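Local coordinates for beta-lactamase domain protein (Burkholderia ambifaria, PDB 5I0P) that binds two zinc ions in a shared metal centre and is probably a hydrolase of the metallo-beta-lactamase superfamily, at residues 102-107 with 230-235; 132-137 with 187-192; 240-245 with 252-257. One frame throughout, in Å; residues are numbered along the deposited sequence. Where two conformers were deposited one is given.

Overall arrangement
Contact 1 lies about 2 Å from the centre of the chain and joins the two sheets of the alpha-beta/beta-alpha fold: 102-107 follows strand 95-99 of the larger mixed sheet, and 230-235 leaves strand 227-231 of the other. Both segments of contact 2 fall between these in sequence; strand 190-192 is an edge strand of the larger sheet, helix 131-141 packs beside it, and E133 touches the zinc-ligand loop 102-107. Contact 3 comes last, where T240 and Y257 of helix 253-260 and its preceding loop bond to the backbone of 232-233. Centres of contacts 2 and 3 lie about 15 and 14 Å from that of contact 1; their own nearest atoms stay about 6 Å apart.

Contact 1: residues 102-107 with 230-235; sequences HCHPDH and SGDMVL. With ZN (zinc ion), chain E; ZN (zinc ion), chain F.
The carboxylate of D232 is shared by two zinc ions, which join it to H102 and H107 where no hydrogen bond does. D232 OD2 is the bridging atom, 2.1 Å from the zinc ion of chain E and 2.4 Å from that of chain F, while D232 OD1 adds a longer bond of 2.5 Å to the chain F ion. From the other segment H102 NE2 (2.4 Å) and H104 ND1 (2.1 Å) bind the chain E ion; H107 NE2 binds the chain F ion at 2.3 Å. D106 OD1 is a longer ligand of the chain F ion, at 2.7 Å. Both H102 and H107 meet the carboxylate with a ring edge, their planes turned 71° and 75° from it. The H102 ring also leans over H107, its CE1 above the centre of that ring. With CG between its backbone N and carbonyl carbon (chi1 68°), H102 turns NE2 inward to the ion. H213 completes the protein ligands of the chain E ion and H277 those of the chain F ion; D70 accepts from H107 ND1 and so fixes that ring's rotation. The sequence HCHPDH is the HxHxDH signature of the metallo-beta-lactamase superfamily. The two zinc ions, bridged by D232 OD2, lie close enough together to be consistent with joint activation of a water nucleophile, as in relatives.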
ATOM      1  N   HIS A 102       2.048   3.001   4.914  1.00 17.86           N
ATOM      2  CA  HIS A 102       2.662   1.708   5.118  1.00 17.76           C
ATOM      3  C   HIS A 102       4.086   1.803   4.588  1.00 28.53           C
ATOM      4  O   HIS A 102       4.456   2.797   3.955  1.00 22.94           O
ATOM      5  CB  HIS A 102       1.854   0.572   4.466  1.00 21.99           C
ATOM      6  CG  HIS A 102       1.830   0.569   2.961  1.00 25.56           C
ATOM      7  ND1 HIS A 102       1.195   1.537   2.206  1.00 25.48           N
ATOM      8  CD2 HIS A 102       2.329  -0.325   2.073  1.00 22.15           C
ATOM      9  CE1 HIS A 102       1.307   1.244   0.926  1.00 20.68           C
ATOM     10  NE2 HIS A 102       1.993   0.120   0.821  1.00 24.39           N
ATOM     11  N   CYS A 103       4.894   0.770   4.869  1.00 21.26           N
ATOM     12  CA  CYS A 103       6.344   0.921   4.779  1.00 21.89           C
ATOM     13  C   CYS A 103       6.928   0.610   3.406  1.00 23.73           C
ATOM     14  O   CYS A 103       8.163   0.634   3.260  1.00 24.55           O
ATOM     15  CB  CYS A 103       7.042   0.038   5.827  1.00 24.70           C
ATOM     16  SG  CYS A 103       6.908  -1.743   5.504  1.00 38.48           S
ATOM     17  N   HIS A 104       6.106   0.302   2.403  1.00 23.08           N
ATOM     18  CA  HIS A 104       6.681   0.027   1.085  1.00 27.64           C
ATOM     19  C   HIS A 104       7.415   1.262   0.566  1.00 26.10           C
ATOM     20  O   HIS A 104       7.014   2.413   0.830  1.00 22.95           O
ATOM     21  CB  HIS A 104       5.617  -0.443   0.095  1.00 25.75           C
ATOM     22  CG  HIS A 104       5.109  -1.816   0.412  1.00 31.48           C
ATOM     23  ND1 HIS A 104       3.877  -2.277   0.010  1.00 40.30           N
ATOM     24  CD2 HIS A 104       5.654  -2.808   1.151  1.00 37.27           C
ATOM     25  CE1 HIS A 104       3.691  -3.499   0.474  1.00 35.95           C
ATOM     26  NE2 HIS A 104       4.755  -3.846   1.167  1.00 33.20           N
ATOM     27  N   PRO A 105       8.511   1.041  -0.161  1.00 20.93           N
ATOM     28  CA  PRO A 105       9.464   2.132  -0.438  1.00 26.15           C
ATOM     29  C   PRO A 105       8.853   3.336  -1.169  1.00 34.35           C
ATOM     30  O   PRO A 105       9.289   4.480  -0.945  1.00 41.20           O
ATOM     31  CB  PRO A 105      10.525   1.445  -1.304  1.00 24.94           C
ATOM     32  CG  PRO A 105      10.326   0.025  -1.084  1.00 29.39           C
ATOM     33  CD  PRO A 105       8.902  -0.216  -0.803  1.00 19.51           C
ATOM     34  N   ASP A 106       7.882   3.109  -2.063  1.00 28.24           N
ATOM     35  CA  ASP A 106       7.297   4.232  -2.773  1.00 30.95           C
ATOM     36  C   ASP A 106       6.457   5.112  -1.842  1.00 31.86           C
ATOM     37  O   ASP A 106       6.253   6.294  -2.154  1.00 30.05           O
ATOM     38  CB  ASP A 106       6.505   3.751  -4.019  1.00 27.62           C
ATOM     39  CG  ASP A 106       5.571   2.549  -3.748  1.00 34.74           C
ATOM     40  OD1 ASP A 106       4.435   2.544  -4.302  1.00 39.85           O
ATOM     41  OD2 ASP A 106       5.945   1.617  -3.001  1.00 34.86           O
ATOM     42  N   HIS A 107       6.029   4.599  -0.676  1.00 24.11           N
ATOM     43  CA  HIS A 107       5.285   5.431   0.270  1.00 18.65           C
ATOM     44  C   HIS A 107       6.162   6.074   1.330  1.00 21.35           C
ATOM     45  O   HIS A 107       5.874   7.203   1.750  1.00 27.60           O
ATOM     46  CB  HIS A 107       4.184   4.615   0.935  1.00 18.06           C
ATOM     47  CG  HIS A 107       3.226   4.028  -0.046  1.00 30.45           C
ATOM     48  ND1 HIS A 107       1.945   4.518  -0.222  1.00 28.04           N
ATOM     49  CD2 HIS A 107       3.380   3.042  -0.961  1.00 19.03           C
ATOM     50  CE1 HIS A 107       1.334   3.820  -1.163  1.00 18.99           C
ATOM     51  NE2 HIS A 107       2.180   2.919  -1.623  1.00 24.00           N
ATOM     52  N   SER A 230      -6.944   5.441   0.385  1.00 24.73           N
ATOM     53  CA  SER A 230      -7.011   3.993   0.461  1.00 28.66           C
ATOM     54  C   SER A 230      -5.646   3.329   0.470  1.00 30.63           C
ATOM     55  O   SER A 230      -5.578   2.117   0.699  1.00 32.63           O
ATOM     56  CB  SER A 230      -7.850   3.424  -0.690  1.00 25.24           C
ATOM     57  OG  SER A 230      -7.235   3.600  -1.937  1.00 26.43           O
ATOM     58  N   GLY A 231      -4.566   4.090   0.295  1.00 24.61           N
ATOM     59  CA  GLY A 231      -3.247   3.470   0.263  1.00 24.10           C
ATOM     60  C   GLY A 231      -3.187   2.480  -0.884  1.00 34.73           C
ATOM     61  O   GLY A 231      -3.655   2.750  -1.997  1.00 39.49           O
ATOM     62  N   ASP A 232      -2.637   1.307  -0.618  1.00 30.30           N
ATOM     63  CA  ASP A 232      -2.611   0.255  -1.614  1.00 24.93           C
ATOM     64  C   ASP A 232      -3.710  -0.778  -1.394  1.00 26.59           C
ATOM     65  O   ASP A 232      -3.728  -1.782  -2.104  1.00 30.17           O
ATOM     66  CB  ASP A 232      -1.268  -0.479  -1.623  1.00 20.20           C
ATOM     67  CG  ASP A 232      -0.130   0.321  -2.220  1.00 23.91           C
ATOM     68  OD1 ASP A 232      -0.278   1.421  -2.776  1.00 28.02           O
ATOM     69  OD2 ASP A 232       0.980  -0.199  -2.133  1.00 39.67           O
ATOM     70  N   MET A 233      -4.618  -0.575  -0.428  1.00 26.00           N
ATOM     71  CA  MET A 233      -5.585  -1.632  -0.133  1.00 27.35           C
ATOM     72  C   MET A 233      -6.666  -1.724  -1.208  1.00 25.94           C
ATOM     73  O   MET A 233      -7.114  -2.832  -1.550  1.00 23.00           O
ATOM     74  CB  MET A 233      -6.212  -1.425   1.254  1.00 21.10           C
ATOM     75  CG  MET A 233      -5.220  -1.621   2.354  1.00 20.80           C
ATOM     76  SD  MET A 233      -4.653  -3.341   2.494  1.00 29.95           S
ATOM     77  CE  MET A 233      -6.154  -4.206   2.979  1.00 24.48           C
ATOM     78  N   VAL A 234      -7.088  -0.595  -1.774  1.00 24.18           N
ATOM     79  CA  VAL A 234      -8.078  -0.597  -2.865  1.00 27.58           C
ATOM     80  C   VAL A 234      -7.515   0.243  -4.000  1.00 31.03           C
ATOM     81  O   VAL A 234      -7.493   1.483  -3.911  1.00 29.47           O
ATOM     82  CB  VAL A 234      -9.455  -0.055  -2.447  1.00 33.68           C
ATOM     83  CG1 VAL A 234     -10.468  -0.305  -3.570  1.00 23.65           C
ATOM     84  CG2 VAL A 234      -9.921  -0.639  -1.088  1.00 23.03           C
ATOM     85  N   LEU A 235      -7.059  -0.420  -5.059  1.00 24.18           N
ATOM     86  CA  LEU A 235      -6.568   0.280  -6.210  1.00 25.02           C
ATOM     87  C   LEU A 235      -7.524   0.081  -7.392  1.00 32.98           C
ATOM     88  O   LEU A 235      -8.054  -1.017  -7.580  1.00 33.60           O
ATOM     89  CB  LEU A 235      -5.168  -0.187  -6.581  1.00 21.96           C
ATOM     90  CG  LEU A 235      -4.177  -0.122  -5.427  1.00 26.83           C
ATOM     91  CD1 LEU A 235      -2.863  -0.852  -5.786  1.00 24.03           C
ATOM     92  CD2 LEU A 235      -3.920   1.281  -5.021  1.00 21.20           C
TER
HETATM   93 ZN    ZN E 400       2.504  -1.214  -1.128  1.00 50.66          ZN
HETATM   94 ZN    ZN F 401       2.171   1.466  -3.398  1.00 37.13          ZN

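Contact 2: residues 132-137 with 187-192; sequences GEYMFG and PRYRRL
Y134 OH is hydrogen-bonded to the carbonyl oxygen of P186, just ahead of the 187-192 segment, and is pressed against the chain that follows. Its nearest atom there is P187 C, 3.3 Å from Y134 OH, so the phenol end lies against the backbone between P187 and R188. Across the two segments themselves no hydrogen bond forms, and the larger part of the contact is aromatic. The rings of Y134 and Y189 make an offset stack, nearly parallel with planes 10° apart and centroids separated by 4.3 Å. The closest ring atoms are Y134 CD2 and Y189 CD1 at 3.7 Å, each lying over the rim of the other ring. Each CB also lies over the partner's face: Y189 CB sits 4.1 Å from the Y134 centroid, and Y134 CB 4.3 Å from the Y189 centroid, a reciprocal pair of CH-pi contacts. The two side chains cross obliquely, so their hydroxyls point to different places. Y134 leaves the helix with CG anti to the backbone N (chi1 177°), which carries the ring out to the 187-192 chain. In E133, next to it, OE1 accepts from C103 N of the zinc-ligand loop, and OE2 from S214 OG and E216 N. Helix 131-141 follows strand 126-130, and strand 190-192 pairs parallel to that strand as one edge strand of the larger sheet. Y134 packs on L127 and Y189 on L131, so the stack lies between helix 131-141 and the segment leading into strand 190-192, within a long beta-alpha-beta crossover.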
ATOM      1  N   GLY A 132       3.428  -1.432  13.308  1.00 22.85           N
ATOM      2  CA  GLY A 132       3.898  -2.536  12.489  1.00 21.35           C
ATOM      3  C   GLY A 132       4.661  -2.055  11.266  1.00 26.05           C
ATOM      4  O   GLY A 132       5.740  -2.559  10.957  1.00 25.68           O
ATOM      5  N   GLU A 133       4.148  -1.029  10.598  1.00 20.08           N
ATOM      6  CA  GLU A 133       4.817  -0.534   9.401  1.00 31.45           C
ATOM      7  C   GLU A 133       6.134   0.132   9.744  1.00 32.54           C
ATOM      8  O   GLU A 133       7.158  -0.146   9.114  1.00 30.70           O
ATOM      9  CB  GLU A 133       3.902   0.443   8.647  1.00 26.49           C
ATOM     10  CG  GLU A 133       2.573  -0.173   8.232  1.00 19.45           C
ATOM     11  CD  GLU A 133       2.734  -1.184   7.100  1.00 28.22           C
ATOM     12  OE1 GLU A 133       3.787  -1.143   6.415  1.00 29.86           O
ATOM     13  OE2 GLU A 133       1.805  -2.003   6.879  1.00 32.63           O
ATOM     14  N   TYR A 134       6.139   0.982  10.777  1.00 33.04           N
ATOM     15  CA  TYR A 134       7.367   1.669  11.138  1.00 26.01           C
ATOM     16  C   TYR A 134       8.443   0.675  11.546  1.00 24.25           C
ATOM     17  O   TYR A 134       9.560   0.709  11.023  1.00 30.28           O
ATOM     18  CB  TYR A 134       7.095   2.668  12.259  1.00 28.63           C
ATOM     19  CG  TYR A 134       8.358   3.363  12.721  1.00 25.52           C
ATOM     20  CD1 TYR A 134       8.949   4.354  11.969  1.00 28.07           C
ATOM     21  CD2 TYR A 134       8.978   2.986  13.881  1.00 24.50           C
ATOM     22  CE1 TYR A 134      10.130   4.971  12.402  1.00 37.55           C
ATOM     23  CE2 TYR A 134      10.149   3.568  14.308  1.00 24.82           C
ATOM     24  CZ  TYR A 134      10.727   4.568  13.579  1.00 32.39           C
ATOM     25  OH  TYR A 134      11.903   5.161  14.040  1.00 32.62           O
ATOM     26  N   MET A 135       8.106  -0.247  12.446  1.00 24.04           N
ATOM     27  CA  MET A 135       9.045  -1.273  12.900  1.00 28.37           C
ATOM     28  C   MET A 135       9.561  -2.116  11.730  1.00 34.41           C
ATOM     29  O   MET A 135      10.773  -2.274  11.548  1.00 33.29           O
ATOM     30  CB  MET A 135       8.330  -2.166  13.912  1.00 36.25           C
ATOM     31  CG  MET A 135       8.996  -2.310  15.245  1.00 45.99           C
ATOM     32  SD  MET A 135       9.147  -0.760  16.078  1.00 47.52           S
ATOM     33  CE  MET A 135       8.131  -1.098  17.516  1.00 48.94           C
ATOM     34  N   PHE A 136       8.650  -2.637  10.897  1.00 32.87           N
ATOM     35  CA  PHE A 136       9.074  -3.410   9.733  1.00 34.66           C
ATOM     36  C   PHE A 136       9.945  -2.577   8.803  1.00 34.67           C
ATOM     37  O   PHE A 136      10.964  -3.066   8.292  1.00 30.72           O
ATOM     38  CB  PHE A 136       7.872  -3.944   8.955  1.00 30.85           C
ATOM     39  CG  PHE A 136       8.240  -5.002   7.978  1.00 30.75           C
ATOM     40  CD1 PHE A 136       9.118  -5.994   8.333  1.00 32.86           C
ATOM     41  CD2 PHE A 136       7.750  -4.980   6.683  1.00 38.09           C
ATOM     42  CE1 PHE A 136       9.487  -6.971   7.421  1.00 39.64           C
ATOM     43  CE2 PHE A 136       8.113  -5.954   5.757  1.00 31.68           C
ATOM     44  CZ  PHE A 136       8.986  -6.951   6.126  1.00 29.13           C
ATOM     45  N   GLY A 137       9.545  -1.322   8.559  1.00 28.86           N
ATOM     46  CA  GLY A 137      10.370  -0.429   7.761  1.00 32.08           C
ATOM     47  C   GLY A 137      11.759  -0.260   8.347  1.00 41.47           C
ATOM     48  O   GLY A 137      12.763  -0.310   7.629  1.00 44.86           O
ATOM     49  N   PRO A 187      14.125   8.474  13.024  1.00 33.70           N
ATOM     50  CA  PRO A 187      14.410   7.716  14.246  1.00 33.16           C
ATOM     51  C   PRO A 187      13.340   7.813  15.314  1.00 42.01           C
ATOM     52  O   PRO A 187      13.536   7.262  16.394  1.00 33.79           O
ATOM     53  CB  PRO A 187      15.703   8.350  14.738  1.00 34.49           C
ATOM     54  CG  PRO A 187      15.617   9.756  14.265  1.00 34.90           C
ATOM     55  CD  PRO A 187      14.838   9.762  12.990  1.00 33.78           C
ATOM     56  N   ARG A 188      12.256   8.545  15.072  1.00 40.67           N
ATOM     57  CA  ARG A 188      11.150   8.673  16.010  1.00 41.46           C
ATOM     58  C   ARG A 188       9.862   8.670  15.220  1.00 35.28           C
ATOM     59  O   ARG A 188       9.848   9.016  14.043  1.00 40.68           O
ATOM     60  CB  ARG A 188      11.202   9.996  16.795  1.00 43.71           C
ATOM     61  CG  ARG A 188      12.377  10.166  17.643  1.00 49.10           C
ATOM     62  CD  ARG A 188      12.503  11.596  18.084  1.00 57.64           C
ATOM     63  NE  ARG A 188      13.543  11.650  19.095  1.00 73.01           N
ATOM     64  CZ  ARG A 188      14.842  11.664  18.833  1.00 77.76           C
ATOM     65  NH1 ARG A 188      15.265  11.645  17.579  1.00 74.41           N
ATOM     66  NH2 ARG A 188      15.714  11.692  19.836  1.00 81.65           N
ATOM     67  N   TYR A 189       8.764   8.380  15.896  1.00 31.37           N
ATOM     68  CA  TYR A 189       7.493   8.443  15.205  1.00 30.47           C
ATOM     69  C   TYR A 189       6.389   8.647  16.221  1.00 33.18           C
ATOM     70  O   TYR A 189       6.577   8.428  17.410  1.00 31.38           O
ATOM     71  CB  TYR A 189       7.265   7.176  14.361  1.00 29.44           C
ATOM     72  CG  TYR A 189       6.754   5.995  15.131  1.00 31.89           C
ATOM     73  CD1 TYR A 189       7.490   5.465  16.172  1.00 29.91           C
ATOM     74  CD2 TYR A 189       5.558   5.378  14.788  1.00 28.46           C
ATOM     75  CE1 TYR A 189       7.040   4.365  16.864  1.00 36.62           C
ATOM     76  CE2 TYR A 189       5.094   4.290  15.472  1.00 28.39           C
ATOM     77  CZ  TYR A 189       5.846   3.789  16.514  1.00 30.12           C
ATOM     78  OH  TYR A 189       5.413   2.724  17.224  1.00 30.45           O
ATOM     79  N   ARG A 190       5.260   9.150  15.728  1.00 36.02           N
ATOM     80  CA  ARG A 190       4.008   9.212  16.469  0.55 33.62           C
ATOM     81  C   ARG A 190       3.116   8.089  15.955  1.00 33.41           C
ATOM     82  O   ARG A 190       2.808   8.040  14.751  1.00 34.49           O
ATOM     83  CB  ARG A 190       3.348  10.576  16.278  0.55 32.42           C
ATOM     84  CG  ARG A 190       2.063  10.782  17.051  0.55 31.69           C
ATOM     85  CD  ARG A 190       2.242  11.927  18.017  0.55 38.18           C
ATOM     86  NE  ARG A 190       0.989  12.367  18.625  0.55 39.61           N
ATOM     87  CZ  ARG A 190       0.761  13.627  18.958  0.55 40.32           C
ATOM     88  NH1 ARG A 190       1.696  14.534  18.729  0.55 32.87           N
ATOM     89  NH2 ARG A 190      -0.398  13.976  19.484  0.55 45.22           N
ATOM     90  N   ARG A 191       2.722   7.189  16.848  1.00 31.17           N
ATOM     91  CA  ARG A 191       2.059   5.956  16.452  1.00 28.73           C
ATOM     92  C   ARG A 191       0.589   6.187  16.108  1.00 35.78           C
ATOM     93  O   ARG A 191      -0.151   6.839  16.861  1.00 42.25           O
ATOM     94  CB  ARG A 191       2.185   4.915  17.558  1.00 27.57           C
ATOM     95  CG  ARG A 191       1.487   3.597  17.255  1.00 26.93           C
ATOM     96  CD  ARG A 191       1.588   2.708  18.449  1.00 28.53           C
ATOM     97  NE  ARG A 191       1.232   1.331  18.177  1.00 29.48           N
ATOM     98  CZ  ARG A 191       1.178   0.421  19.131  1.00 32.62           C
ATOM     99  NH1 ARG A 191       1.428   0.821  20.367  1.00 32.39           N
ATOM    100  NH2 ARG A 191       0.888  -0.855  18.861  1.00 27.35           N
ATOM    101  N   LEU A 192       0.191   5.691  14.942  1.00 30.94           N
ATOM    102  CA  LEU A 192      -1.201   5.590  14.519  1.00 30.42           C
ATOM    103  C   LEU A 192      -1.724   4.196  14.816  1.00 27.39           C
ATOM    104  O   LEU A 192      -1.022   3.200  14.604  1.00 36.75           O
ATOM    105  CB  LEU A 192      -1.335   5.836  13.020  1.00 31.50           C
ATOM    106  CG  LEU A 192      -0.921   7.192  12.468  1.00 32.58           C
ATOM    107  CD1 LEU A 192      -0.767   7.082  10.920  1.00 26.06           C
ATOM    108  CD2 LEU A 192      -1.929   8.274  12.881  1.00 27.65           C
TER

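Contact 3: residues 240-245 with 252-257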
ATOM      1  N   THR A 240      -3.897  -5.577  -5.527  1.00 30.65           N
ATOM      2  CA  THR A 240      -2.965  -5.312  -4.436  1.00 38.69           C
ATOM      3  C   THR A 240      -2.033  -6.505  -4.254  1.00 30.54           C
ATOM      4  O   THR A 240      -2.491  -7.649  -4.222  1.00 36.30           O
ATOM      5  CB  THR A 240      -3.732  -5.046  -3.135  1.00 46.55           C
ATOM      6  OG1 THR A 240      -4.550  -3.882  -3.288  1.00 53.10           O
ATOM      7  CG2 THR A 240      -2.787  -4.886  -1.978  1.00 40.48           C
ATOM      8  N   ASN A 241      -0.730  -6.246  -4.162  1.00 28.74           N
ATOM      9  CA  ASN A 241       0.198  -7.347  -3.956  1.00 36.50           C
ATOM     10  C   ASN A 241      -0.033  -8.027  -2.609  1.00 29.64           C
ATOM     11  O   ASN A 241      -0.166  -7.364  -1.574  1.00 29.12           O
ATOM     12  CB  ASN A 241       1.646  -6.906  -4.030  1.00 47.08           C
ATOM     13  CG  ASN A 241       2.573  -8.070  -3.739  1.00 60.96           C
ATOM     14  OD1 ASN A 241       2.740  -8.949  -4.592  1.00 66.52           O
ATOM     15  ND2 ASN A 241       3.118  -8.132  -2.524  1.00 63.65           N
ATOM     16  N   VAL A 242      -0.051  -9.356  -2.642  1.00 30.09           N
ATOM     17  CA  VAL A 242      -0.216 -10.242  -1.488  1.00 32.67           C
ATOM     18  C   VAL A 242       0.832 -11.339  -1.607  1.00 32.59           C
ATOM     19  O   VAL A 242       0.915 -11.996  -2.648  1.00 42.09           O
ATOM     20  CB  VAL A 242      -1.636 -10.835  -1.426  1.00 33.58           C
ATOM     21  CG1 VAL A 242      -1.700 -11.899  -0.430  1.00 36.66           C
ATOM     22  CG2 VAL A 242      -2.644  -9.741  -1.047  1.00 37.11           C
ATOM     23  N   SER A 243       1.711 -11.462  -0.614  1.00 36.58           N
ATOM     24  CA  SER A 243       2.779 -12.444  -0.751  1.00 40.57           C
ATOM     25  C   SER A 243       3.141 -13.095   0.574  1.00 46.82           C
ATOM     26  O   SER A 243       2.944 -12.536   1.653  1.00 57.50           O
ATOM     27  CB  SER A 243       4.037 -11.855  -1.382  1.00 43.08           C
ATOM     28  OG  SER A 243       3.842 -11.728  -2.770  1.00 49.53           O
ATOM     29  N   VAL A 244       3.683 -14.304   0.450  1.00 43.36           N
ATOM     30  CA  VAL A 244       4.297 -15.040   1.537  1.00 39.93           C
ATOM     31  C   VAL A 244       5.807 -14.948   1.353  1.00 39.60           C
ATOM     32  O   VAL A 244       6.308 -15.015   0.222  1.00 37.67           O
ATOM     33  CB  VAL A 244       3.818 -16.504   1.569  1.00 30.28           C
ATOM     34  CG1 VAL A 244       4.568 -17.256   2.640  1.00 25.51           C
ATOM     35  CG2 VAL A 244       2.314 -16.567   1.829  1.00 23.88           C
ATOM     36  N   PHE A 245       6.517 -14.690   2.445  1.00 33.03           N
ATOM     37  CA  PHE A 245       7.961 -14.544   2.452  1.00 30.80           C
ATOM     38  C   PHE A 245       8.578 -15.528   3.425  1.00 31.57           C
ATOM     39  O   PHE A 245       7.888 -16.167   4.234  1.00 33.71           O
ATOM     40  CB  PHE A 245       8.362 -13.115   2.834  1.00 35.93           C
ATOM     41  CG  PHE A 245       7.692 -12.052   2.014  1.00 35.95           C
ATOM     42  CD1 PHE A 245       8.182 -11.702   0.769  1.00 42.84           C
ATOM     43  CD2 PHE A 245       6.541 -11.423   2.474  1.00 40.55           C
ATOM     44  CE1 PHE A 245       7.559 -10.719   0.017  1.00 40.03           C
ATOM     45  CE2 PHE A 245       5.900 -10.429   1.722  1.00 35.66           C
ATOM     46  CZ  PHE A 245       6.408 -10.090   0.493  1.00 39.87           C
ATOM     47  N   ASN A 252      -0.895 -16.312   6.035  1.00 26.43           N
ATOM     48  CA  ASN A 252      -2.112 -16.325   5.230  1.00 29.96           C
ATOM     49  C   ASN A 252      -2.472 -14.904   4.776  1.00 34.17           C
ATOM     50  O   ASN A 252      -3.531 -14.372   5.136  1.00 29.64           O
ATOM     51  CB  ASN A 252      -3.262 -16.964   6.003  1.00 24.07           C
ATOM     52  CG  ASN A 252      -4.358 -17.473   5.087  1.00 28.61           C
ATOM     53  OD1 ASN A 252      -4.338 -17.219   3.869  1.00 28.02           O
ATOM     54  ND2 ASN A 252      -5.326 -18.188   5.659  1.00 25.14           N
ATOM     55  N   PRO A 253      -1.606 -14.254   3.984  1.00 22.57           N
ATOM     56  CA  PRO A 253      -1.885 -12.861   3.629  1.00 24.83           C
ATOM     57  C   PRO A 253      -3.117 -12.677   2.762  1.00 29.52           C
ATOM     58  O   PRO A 253      -3.782 -11.638   2.878  1.00 28.32           O
ATOM     59  CB  PRO A 253      -0.597 -12.409   2.918  1.00 27.34           C
ATOM     60  CG  PRO A 253       0.046 -13.659   2.446  1.00 30.93           C
ATOM     61  CD  PRO A 253      -0.309 -14.711   3.433  1.00 22.70           C
ATOM     62  N   LEU A 254      -3.464 -13.636   1.897  1.00 32.23           N
ATOM     63  CA  LEU A 254      -4.629 -13.399   1.048  1.00 26.78           C
ATOM     64  C   LEU A 254      -5.916 -13.465   1.860  1.00 29.50           C
ATOM     65  O   LEU A 254      -6.842 -12.684   1.636  1.00 34.00           O
ATOM     66  CB  LEU A 254      -4.660 -14.385  -0.121  1.00 30.94           C
ATOM     67  CG  LEU A 254      -5.739 -14.215  -1.212  1.00 29.32           C
ATOM     68  CD1 LEU A 254      -5.737 -12.827  -1.785  1.00 27.39           C
ATOM     69  CD2 LEU A 254      -5.562 -15.243  -2.324  1.00 26.32           C
ATOM     70  N   ALA A 255      -6.010 -14.391   2.804  1.00 30.86           N
ATOM     71  CA  ALA A 255      -7.189 -14.368   3.654  1.00 35.32           C
ATOM     72  C   ALA A 255      -7.266 -13.070   4.468  1.00 33.71           C
ATOM     73  O   ALA A 255      -8.335 -12.465   4.574  1.00 35.70           O
ATOM     74  CB  ALA A 255      -7.199 -15.592   4.550  1.00 24.61           C
ATOM     75  N   LEU A 256      -6.144 -12.629   5.047  1.00 26.31           N
ATOM     76  CA  LEU A 256      -6.124 -11.360   5.767  1.00 32.84           C
ATOM     77  C   LEU A 256      -6.585 -10.221   4.864  1.00 34.44           C
ATOM     78  O   LEU A 256      -7.360  -9.351   5.284  1.00 32.86           O
ATOM     79  CB  LEU A 256      -4.706 -11.082   6.300  1.00 24.95           C
ATOM     80  CG  LEU A 256      -4.281 -12.039   7.421  1.00 26.64           C
ATOM     81  CD1 LEU A 256      -2.796 -11.916   7.833  1.00 22.52           C
ATOM     82  CD2 LEU A 256      -5.186 -11.773   8.580  1.00 23.32           C
ATOM     83  N   TYR A 257      -6.110 -10.216   3.616  1.00 28.29           N
ATOM     84  CA  TYR A 257      -6.448  -9.136   2.707  1.00 23.24           C
ATOM     85  C   TYR A 257      -7.922  -9.168   2.355  1.00 25.97           C
ATOM     86  O   TYR A 257      -8.596  -8.131   2.368  1.00 28.53           O
ATOM     87  CB  TYR A 257      -5.586  -9.214   1.467  1.00 30.13           C
ATOM     88  CG  TYR A 257      -5.992  -8.198   0.438  1.00 41.80           C
ATOM     89  CD1 TYR A 257      -5.713  -6.836   0.618  1.00 33.00           C
ATOM     90  CD2 TYR A 257      -6.685  -8.595  -0.723  1.00 36.78           C
ATOM     91  CE1 TYR A 257      -6.101  -5.903  -0.347  1.00 27.04           C
ATOM     92  CE2 TYR A 257      -7.068  -7.671  -1.675  1.00 32.52           C
ATOM     93  CZ  TYR A 257      -6.779  -6.327  -1.486  1.00 29.77           C
ATOM     94  OH  TYR A 257      -7.180  -5.417  -2.447  1.00 29.71           O
TER
HETATM   95  O   HOH W   1      -6.110  -6.637  -4.989  1.00 37.86           O
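V242, P253 and Y257 carry most of this buried contact, in which a loop without regular structure lies along the first turn of helix 253-260. V242 straddles the turn with its two methyls. V242 CG1, anti to the backbone N (chi1 169°), meets P253 CB at 3.6 Å and L254 N at 3.4 Å, while V242 CG2 rests 3.9 Å from Y257 CB. P253, the first residue of the helix, meets the loop backbone through CG: P253 CG is 3.2 Å from S243 O, and P253 CD touches V244 CG2 at 3.6 Å. N252 caps the helix start, its OD1 taking a weak bond from A255 N. Farther along, the Y257 ring lies beside T240 CB and CG2. Y257 OH is hydrogen-bonded to M233 O and also accepts from a water at 3.0 Å, so this buried hydroxyl is well satisfied. T240 OG1 is likewise held, by D232 O. Helices 284-308 and 333-347 cover L254. N241 O accepts from ND1 of the zinc ligand H213, a second-shell bond of the kind that commonly orients histidines in zinc sites such as this binuclear metallo-beta-lactamase centre.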